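Local coordinates for extracellular solute-binding protein family 1 (PDB 5CI5) that binds alpha-D-tagatose and probably delivers such sugars to an ABC transporter as its extracellular solute-binding component, at residues G61-Y66 against T187-T192. Numbering follows the deposited sequence.
Sequences GFDTYY and TKTEHT. With T6T (alpha-D-tagatopyranose), chain C.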
ATOM      1  N   GLY A  61       4.719  13.261  -0.564  1.00 13.45           N
ATOM      2  CA  GLY A  61       3.434  12.614  -0.783  1.00 12.13           C
ATOM      3  C   GLY A  61       3.536  11.405  -1.706  1.00 10.39           C
ATOM      4  O   GLY A  61       4.422  11.303  -2.553  1.00 11.51           O
ATOM      5  N   PHE A  62       2.609  10.476  -1.561  1.00  8.75           N
ATOM      6  CA  PHE A  62       2.691   9.248  -2.319  1.00  7.17           C
ATOM      7  C   PHE A  62       2.616   9.420  -3.813  1.00 10.56           C
ATOM      8  O   PHE A  62       3.363   8.790  -4.534  1.00 11.43           O
ATOM      9  CB  PHE A  62       1.573   8.270  -1.919  1.00  8.12           C
ATOM     10  CG  PHE A  62       1.607   6.969  -2.687  1.00  9.38           C
ATOM     11  CD1 PHE A  62       2.636   6.062  -2.489  1.00  9.29           C
ATOM     12  CD2 PHE A  62       0.641   6.674  -3.615  1.00 11.33           C
ATOM     13  CE1 PHE A  62       2.692   4.876  -3.193  1.00  9.45           C
ATOM     14  CE2 PHE A  62       0.687   5.477  -4.334  1.00 13.49           C
ATOM     15  CZ  PHE A  62       1.713   4.582  -4.126  1.00 11.37           C
ATOM     16  N   ASP A  63       1.723  10.271  -4.289  1.00  9.71           N
ATOM     17  CA  ASP A  63       1.300  10.176  -5.681  1.00 11.54           C
ATOM     18  C   ASP A  63       2.417  10.554  -6.665  1.00 16.04           C
ATOM     19  O   ASP A  63       2.384  10.122  -7.820  1.00 17.30           O
ATOM     20  CB  ASP A  63       0.075  11.050  -5.928  1.00 11.99           C
ATOM     21  CG  ASP A  63      -1.184  10.530  -5.240  1.00 12.25           C
ATOM     22  OD1 ASP A  63      -1.126   9.522  -4.517  1.00 12.81           O
ATOM     23  OD2 ASP A  63      -2.258  11.145  -5.434  1.00 14.05           O
ATOM     24  N   THR A  64       3.393  11.332  -6.216  1.00 13.13           N
ATOM     25  CA  THR A  64       4.506  11.718  -7.095  1.00 14.65           C
ATOM     26  C   THR A  64       5.856  11.224  -6.605  1.00 11.71           C
ATOM     27  O   THR A  64       6.896  11.581  -7.181  1.00 12.14           O
ATOM     28  CB  THR A  64       4.594  13.256  -7.279  1.00 13.93           C
ATOM     29  OG1 THR A  64       4.809  13.902  -6.024  1.00 18.36           O
ATOM     30  CG2 THR A  64       3.322  13.781  -7.897  1.00 19.11           C
ATOM     31  N   TYR A  65       5.867  10.371  -5.578  1.00 11.75           N
ATOM     32  CA  TYR A  65       7.141  10.034  -4.957  1.00 10.92           C
ATOM     33  C   TYR A  65       8.007   9.125  -5.851  1.00 10.42           C
ATOM     34  O   TYR A  65       9.221   9.321  -5.915  1.00 10.03           O
ATOM     35  CB  TYR A  65       6.919   9.397  -3.581  1.00 10.24           C
ATOM     36  CG  TYR A  65       8.204   9.005  -2.862  1.00  9.21           C
ATOM     37  CD1 TYR A  65       9.279   9.885  -2.789  1.00  9.08           C
ATOM     38  CD2 TYR A  65       8.341   7.753  -2.253  1.00 10.21           C
ATOM     39  CE1 TYR A  65      10.449   9.542  -2.118  1.00 10.65           C
ATOM     40  CE2 TYR A  65       9.524   7.395  -1.574  1.00  8.40           C
ATOM     41  CZ  TYR A  65      10.575   8.287  -1.538  1.00 11.00           C
ATOM     42  OH  TYR A  65      11.744   7.970  -0.895  1.00 10.01           O
ATOM     43  N   TYR A  66       7.415   8.167  -6.556  1.00  9.04           N
ATOM     44  CA  TYR A  66       8.210   7.271  -7.404  1.00  9.81           C
ATOM     45  C   TYR A  66       9.015   8.071  -8.421  1.00 10.17           C
ATOM     46  O   TYR A  66      10.210   7.881  -8.584  1.00  9.30           O
ATOM     47  CB  TYR A  66       7.319   6.270  -8.131  1.00 10.27           C
ATOM     48  CG  TYR A  66       8.086   5.296  -9.002  1.00  9.74           C
ATOM     49  CD1 TYR A  66       8.843   4.275  -8.431  1.00  9.17           C
ATOM     50  CD2 TYR A  66       8.065   5.388 -10.389  1.00 11.90           C
ATOM     51  CE1 TYR A  66       9.538   3.365  -9.231  1.00  9.71           C
ATOM     52  CE2 TYR A  66       8.770   4.487 -11.191  1.00  8.41           C
ATOM     53  CZ  TYR A  66       9.510   3.486 -10.608  1.00 10.36           C
ATOM     54  OH  TYR A  66      10.203   2.602 -11.427  1.00 13.81           O
ATOM     55  N   THR A 187      -7.700   6.668 -10.514  1.00  9.54           N
ATOM     56  CA  THR A 187      -6.645   7.626 -10.835  1.00  7.73           C
ATOM     57  C   THR A 187      -5.441   6.939 -11.495  1.00 10.67           C
ATOM     58  O   THR A 187      -5.294   5.711 -11.438  1.00  9.32           O
ATOM     59  CB  THR A 187      -6.189   8.326  -9.535  1.00  9.54           C
ATOM     60  OG1 THR A 187      -5.983   7.321  -8.520  1.00 10.19           O
ATOM     61  CG2 THR A 187      -7.253   9.302  -9.036  1.00 12.67           C
ATOM     62  N   LYS A 188      -4.559   7.732 -12.105  1.00  9.49           N
ATOM     63  CA  LYS A 188      -3.304   7.184 -12.621  1.00 10.39           C
ATOM     64  C   LYS A 188      -2.264   7.078 -11.498  1.00 11.35           C
ATOM     65  O   LYS A 188      -1.200   7.717 -11.510  1.00 12.14           O
ATOM     66  CB  LYS A 188      -2.780   8.031 -13.773  1.00 14.05           C
ATOM     67  CG  LYS A 188      -3.638   7.958 -15.042  1.00 18.62           C
ATOM     68  CD  LYS A 188      -3.725   6.521 -15.613  1.00 18.43           C
ATOM     69  CE  LYS A 188      -2.373   5.916 -15.971  1.00 17.24           C
ATOM     70  NZ  LYS A 188      -1.730   6.592 -17.132  1.00 21.95           N
ATOM     71  N   THR A 189      -2.611   6.255 -10.518  1.00  9.26           N
ATOM     72  CA  THR A 189      -1.790   6.011  -9.344  1.00  7.58           C
ATOM     73  C   THR A 189      -1.873   4.515  -8.999  1.00  8.29           C
ATOM     74  O   THR A 189      -2.764   3.787  -9.474  1.00  8.77           O
ATOM     75  CB  THR A 189      -2.246   6.828  -8.122  1.00 11.41           C
ATOM     76  OG1 THR A 189      -3.555   6.376  -7.749  1.00  9.00           O
ATOM     77  CG2 THR A 189      -2.251   8.346  -8.375  1.00 11.47           C
ATOM     78  N   GLU A 190      -0.933   4.063  -8.167  1.00  7.62           N
ATOM     79  CA  GLU A 190      -0.839   2.669  -7.786  1.00  7.79           C
ATOM     80  C   GLU A 190      -2.122   2.169  -7.134  1.00  8.57           C
ATOM     81  O   GLU A 190      -2.399   0.989  -7.216  1.00  7.58           O
ATOM     82  CB  GLU A 190       0.344   2.485  -6.831  1.00  8.32           C
ATOM     83  CG  GLU A 190       0.626   1.069  -6.408  1.00  9.89           C
ATOM     84  CD  GLU A 190       1.156   0.175  -7.499  1.00 10.68           C
ATOM     85  OE1 GLU A 190       1.447   0.662  -8.610  1.00  9.16           O
ATOM     86  OE2 GLU A 190       1.268  -1.029  -7.242  1.00 10.56           O
ATOM     87  N   HIS A 191      -2.879   3.054  -6.475  1.00  7.51           N
ATOM     88  CA  HIS A 191      -4.120   2.638  -5.810  1.00  6.79           C
ATOM     89  C   HIS A 191      -5.047   1.919  -6.801  1.00  7.43           C
ATOM     90  O   HIS A 191      -5.773   0.984  -6.452  1.00  7.59           O
ATOM     91  CB  HIS A 191      -4.917   3.812  -5.213  1.00  7.81           C
ATOM     92  CG  HIS A 191      -4.116   4.819  -4.447  1.00  7.44           C
ATOM     93  ND1 HIS A 191      -3.432   5.845  -5.062  1.00  8.86           N
ATOM     94  CD2 HIS A 191      -3.969   5.017  -3.114  1.00  6.73           C
ATOM     95  CE1 HIS A 191      -2.872   6.612  -4.142  1.00 11.78           C
ATOM     96  NE2 HIS A 191      -3.177   6.126  -2.950  1.00  8.54           N
ATOM     97  N   THR A 192      -5.079   2.397  -8.034  1.00  6.68           N
ATOM     98  CA  THR A 192      -5.963   1.836  -9.042  1.00  7.66           C
ATOM     99  C   THR A 192      -5.546   0.411  -9.450  1.00  6.77           C
ATOM    100  O   THR A 192      -6.377  -0.494  -9.572  1.00  7.33           O
ATOM    101  CB  THR A 192      -6.007   2.782 -10.241  1.00  9.93           C
ATOM    102  OG1 THR A 192      -6.539   4.029  -9.778  1.00  8.29           O
ATOM    103  CG2 THR A 192      -6.873   2.209 -11.398  1.00 11.62           C
TER
HETATM  104  O3  T6T C 501       0.586  -0.392   0.902  1.00  7.87           O
HETATM  105  C3  T6T C 501       1.495   0.698   0.789  1.00  7.35           C
HETATM  106  C4  T6T C 501       2.212   0.600  -0.558  1.00  6.93           C
HETATM  107  O4  T6T C 501       2.818  -0.692  -0.697  1.00  7.46           O
HETATM  108  C5  T6T C 501       1.193   0.842  -1.650  1.00  6.51           C
HETATM  109  O5  T6T C 501       1.816   0.771  -2.933  1.00  8.17           O
HETATM  110  C6  T6T C 501       0.509   2.190  -1.446  1.00  6.41           C
HETATM  111  O6  T6T C 501      -0.140   2.194  -0.176  1.00  8.35           O
HETATM  112  C2  T6T C 501       0.751   1.987   0.924  1.00  5.91           C
HETATM  113  O2  T6T C 501       1.684   3.073   0.989  1.00  7.34           O
HETATM  114  C1  T6T C 501      -0.108   2.008   2.208  1.00  8.87           C
HETATM  115  O1  T6T C 501       0.608   1.751   3.359  1.00  8.76           O
HETATM  116  O   HOH W   1       1.291   8.026  -9.135  1.00 18.19           O
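Phe-62 turns one edge of its ring toward the face of His-191, an offset edge-to-face pair with centroids 5.2 Å apart and planes at 79°. CD2 of Phe-62 lies 3.6 Å from CE1 of His-191, while CZ of the same ring reaches CB of Glu-190 (3.7 Å), whose methylene meets the ring's rim nearly in plane. The benzyl group gets there because CG stands anti to the backbone N (chi1 180°), which carries the ring from the start of helix 62-75 toward that of helix 190-202. The same CZ is 3.8 Å from C6 of the tagatose, so a flat, nonpolar side chain suits a place between sugar and imidazole. With alanine in place of this ring, a gap would probably open beside C6 of the sugar and His-191 would lose its edge-to-face partner.

Asp-63 meets the imidazole differently: its OD1 lies 3.4 Å from CE1 of His-191, almost straight out along the polarised C-H, a C-H...O contact and not a conventional hydrogen bond. OD2 is hydrogen-bonded to NE2 of His-246, whose ring stacks on His-191. ND1 of His-191 shares a 2.7 Å hydrogen bond with OG1 of Thr-189 and NE2 hydrogen-bonds to OD2 of Asp-248, so the ring's rotation is fixed. Thr-189 also lays its methyl CG2 4.0 Å from CG of Asp-63. The bent chain of Glu-190 takes its carboxylate to a salt bridge with Arg-370 and hydrogen bonds with Tyr-376 and Ser-380.

No direct hydrogen bond joins the segments, which come from opposite lobes, consistent with a two-lobed binding protein closed over its sugar. Phe-62 and Glu-190 line the pocket; His-191, Asp-63 and Thr-189 form a second shell, where the carboxylates of Asp-63 and Asp-248 would tend to stabilise a protonated His-191.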